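Local structure of SusD-like carbohydrate binding protein BF1063 (Bacteroides fragilis NCTC 9343, 3I4G) at residues I463-L468 with T509-P514. The protein probably binds carbohydrates at the bacterial outer membrane, like other SusD-type proteins. Residues are numbered along the deposited sequence; the frame is centred on the assembly and turned at random.
Sequences IAHEVL and TDYTWP. With EDO (1,2-ethanediol), chain F; EDO (1,2-ethanediol), chain E.
The rings of H465 and Y511 touch at their edges without stacking, their planes 72° apart. Y511 OH sits at the edge of the imidazole, in its plane, and H465 ND1 in turn lies at the edge of the phenol ring. E466 CG lies over one face of the imidazole, displaced toward the rim, while F505 meets the Y511 ring edge-to-face. In this SusD-family protein the contact ties the short helix 464-467, which follows helix 454-461, to the 3-10 turn 509-511 in the loop between strand 497-502 and helix 517-522.

A single oxygen does most of the work. H465 N, in the first turn of the short helix, donates to Y511 OH over 3.1 Å, nearly straight at 170°. The same hydroxyl bonds to H465 ND1 at 2.7 Å, and either atom could be the donor there. Backbone and side chain of one residue thus grip the phenol oxygen together, which should restrict how the imidazole turns. H465 reaches it with CG between its own backbone N and carbonyl carbon (chi1 75°), which brings ND1 round to the oxygen that H465 N already holds. A464 N is also near, 3.2 Å from Y511 OH, but at an angle too poor for a hydrogen bond. The CA atoms of A464 and Y511, the nearest pair between the two segments, are 7.8 Å apart, and the phenol bridges that gap to bring its oxygen to the helix.

A464 adds the apolar part, its methyl directed toward the turn while I458 of helix 454-461 also packs against this residue. Its CB approaches the phenol obliquely, 3.8 Å from Y511 CE1.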
loop_
_atom_site.group_PDB
_atom_site.type_symbol
_atom_site.label_atom_id
_atom_site.label_comp_id
_atom_site.label_asym_id
_atom_site.label_seq_id
_atom_site.Cartn_x
_atom_site.Cartn_y
_atom_site.Cartn_z
ATOM N N ILE A 463 -12.809 -7.221 8.708
ATOM C CA ILE A 463 -13.961 -6.761 7.920
ATOM C C ILE A 463 -13.844 -7.102 6.437
ATOM O O ILE A 463 -14.743 -6.808 5.655
ATOM C CB ILE A 463 -14.257 -5.252 8.094
ATOM C CG1 ILE A 463 -13.226 -4.374 7.408
ATOM C CG2 ILE A 463 -14.389 -4.893 9.607
ATOM C CD1 ILE A 463 -13.608 -2.871 7.437
ATOM N N ALA A 464 -12.739 -7.723 6.017
ATOM C CA ALA A 464 -12.588 -8.123 4.632
ATOM C C ALA A 464 -13.718 -8.991 4.159
ATOM O O ALA A 464 -14.173 -8.847 3.028
ATOM C CB ALA A 464 -11.247 -8.872 4.442
ATOM N N HIS A 465 -14.194 -9.906 4.996
ATOM C CA HIS A 465 -15.282 -10.790 4.567
ATOM C C HIS A 465 -16.607 -10.055 4.407
ATOM O O HIS A 465 -17.528 -10.594 3.777
ATOM C CB HIS A 465 -15.445 -11.978 5.519
ATOM C CG HIS A 465 -16.084 -11.627 6.816
ATOM N ND1 HIS A 465 -15.380 -11.075 7.879
ATOM C CD2 HIS A 465 -17.379 -11.698 7.219
ATOM C CE1 HIS A 465 -16.217 -10.852 8.879
ATOM N NE2 HIS A 465 -17.428 -11.250 8.520
ATOM N N GLU A 466 -16.728 -8.863 4.972
ATOM C CA GLU A 466 -17.892 -8.026 4.742
ATOM C C GLU A 466 -17.727 -7.234 3.456
ATOM O O GLU A 466 -18.578 -7.312 2.536
ATOM C CB GLU A 466 -18.075 -7.027 5.881
ATOM C CG GLU A 466 -18.368 -7.624 7.233
ATOM C CD GLU A 466 -18.490 -6.561 8.303
ATOM O OE1 GLU A 466 -19.547 -5.882 8.360
ATOM O OE2 GLU A 466 -17.555 -6.419 9.121
ATOM N N VAL A 467 -16.627 -6.512 3.324
ATOM C CA VAL A 467 -16.498 -5.602 2.190
ATOM C C VAL A 467 -16.138 -6.321 0.888
ATOM O O VAL A 467 -16.397 -5.769 -0.197
ATOM C CB VAL A 467 -15.522 -4.440 2.471
ATOM C CG1 VAL A 467 -15.957 -3.683 3.755
ATOM C CG2 VAL A 467 -14.075 -4.894 2.550
ATOM N N LEU A 468 -15.603 -7.536 0.982
ATOM C CA LEU A 468 -15.278 -8.356 -0.193
ATOM C C LEU A 468 -16.277 -9.499 -0.403
ATOM O O LEU A 468 -15.962 -10.519 -1.050
ATOM C CB LEU A 468 -13.849 -8.917 -0.092
ATOM C CG LEU A 468 -12.760 -7.869 0.183
ATOM C CD1 LEU A 468 -11.374 -8.575 0.245
ATOM C CD2 LEU A 468 -12.753 -6.716 -0.836
ATOM N N THR A 509 -11.524 -18.701 5.722
ATOM C CA THR A 509 -10.420 -19.160 4.888
ATOM C C THR A 509 -9.603 -18.054 4.270
ATOM O O THR A 509 -8.360 -18.134 4.302
ATOM C CB THR A 509 -10.977 -20.063 3.773
ATOM O OG1 THR A 509 -11.554 -21.216 4.400
ATOM C CG2 THR A 509 -9.898 -20.530 2.778
ATOM N N ASP A 510 -10.240 -17.022 3.709
ATOM C CA ASP A 510 -9.464 -16.021 2.972
ATOM C C ASP A 510 -8.767 -14.994 3.851
ATOM O O ASP A 510 -8.067 -14.135 3.321
ATOM C CB ASP A 510 -10.324 -15.419 1.868
ATOM C CG ASP A 510 -10.561 -16.403 0.756
ATOM O OD1 ASP A 510 -9.592 -17.086 0.334
ATOM O OD2 ASP A 510 -11.712 -16.535 0.313
ATOM N N TYR A 511 -8.909 -15.085 5.175
ATOM C CA TYR A 511 -8.043 -14.313 6.054
ATOM C C TYR A 511 -6.613 -14.853 6.116
ATOM O O TYR A 511 -5.735 -14.175 6.652
ATOM C CB TYR A 511 -8.641 -14.222 7.486
ATOM C CG TYR A 511 -9.780 -13.231 7.536
ATOM C CD1 TYR A 511 -9.523 -11.878 7.438
ATOM C CD2 TYR A 511 -11.071 -13.626 7.722
ATOM C CE1 TYR A 511 -10.535 -10.964 7.491
ATOM C CE2 TYR A 511 -12.130 -12.700 7.768
ATOM C CZ TYR A 511 -11.820 -11.374 7.666
ATOM O OH TYR A 511 -12.814 -10.415 7.669
ATOM N N THR A 512 -6.367 -16.060 5.584
ATOM C CA THR A 512 -5.023 -16.631 5.606
ATOM C C THR A 512 -4.694 -17.164 4.214
ATOM O O THR A 512 -5.499 -17.915 3.614
ATOM C CB THR A 512 -4.939 -17.778 6.603
ATOM O OG1 THR A 512 -5.344 -17.341 7.908
ATOM C CG2 THR A 512 -3.501 -18.273 6.735
ATOM N N TRP A 513 -3.536 -16.811 3.680
ATOM C CA TRP A 513 -3.093 -17.371 2.408
ATOM C C TRP A 513 -2.482 -18.741 2.718
ATOM O O TRP A 513 -1.762 -18.871 3.695
ATOM C CB TRP A 513 -2.021 -16.517 1.751
ATOM C CG TRP A 513 -2.384 -15.107 1.407
ATOM C CD1 TRP A 513 -3.599 -14.495 1.472
ATOM C CD2 TRP A 513 -1.495 -14.160 0.818
ATOM N NE1 TRP A 513 -3.498 -13.189 1.025
ATOM C CE2 TRP A 513 -2.213 -12.965 0.599
ATOM C CE3 TRP A 513 -0.149 -14.219 0.440
ATOM C CZ2 TRP A 513 -1.612 -11.841 0.061
ATOM C CZ3 TRP A 513 0.440 -13.122 -0.042
ATOM C CH2 TRP A 513 -0.281 -11.945 -0.252
ATOM N N PRO A 514 -2.741 -19.755 1.863
ATOM C CA PRO A 514 -2.111 -21.067 2.059
ATOM C C PRO A 514 -0.614 -21.014 1.751
ATOM O O PRO A 514 -0.151 -20.166 0.982
ATOM C CB PRO A 514 -2.816 -21.944 1.044
ATOM C CG PRO A 514 -3.163 -20.988 -0.066
ATOM C CD PRO A 514 -3.543 -19.691 0.640
HETATM C C1 EDO F . -5.782 -20.918 4.362
HETATM O O1 EDO F . -6.973 -20.397 4.996
HETATM C C2 EDO F . -5.748 -22.436 4.517
HETATM O O2 EDO F . -6.728 -22.976 3.627
HETATM C C1 EDO E . -18.339 -2.575 -0.925
HETATM O O1 EDO E . -18.061 -3.949 -1.245
HETATM C C2 EDO E . -19.248 -2.470 0.293
HETATM O O2 EDO E . -18.525 -2.918 1.428
#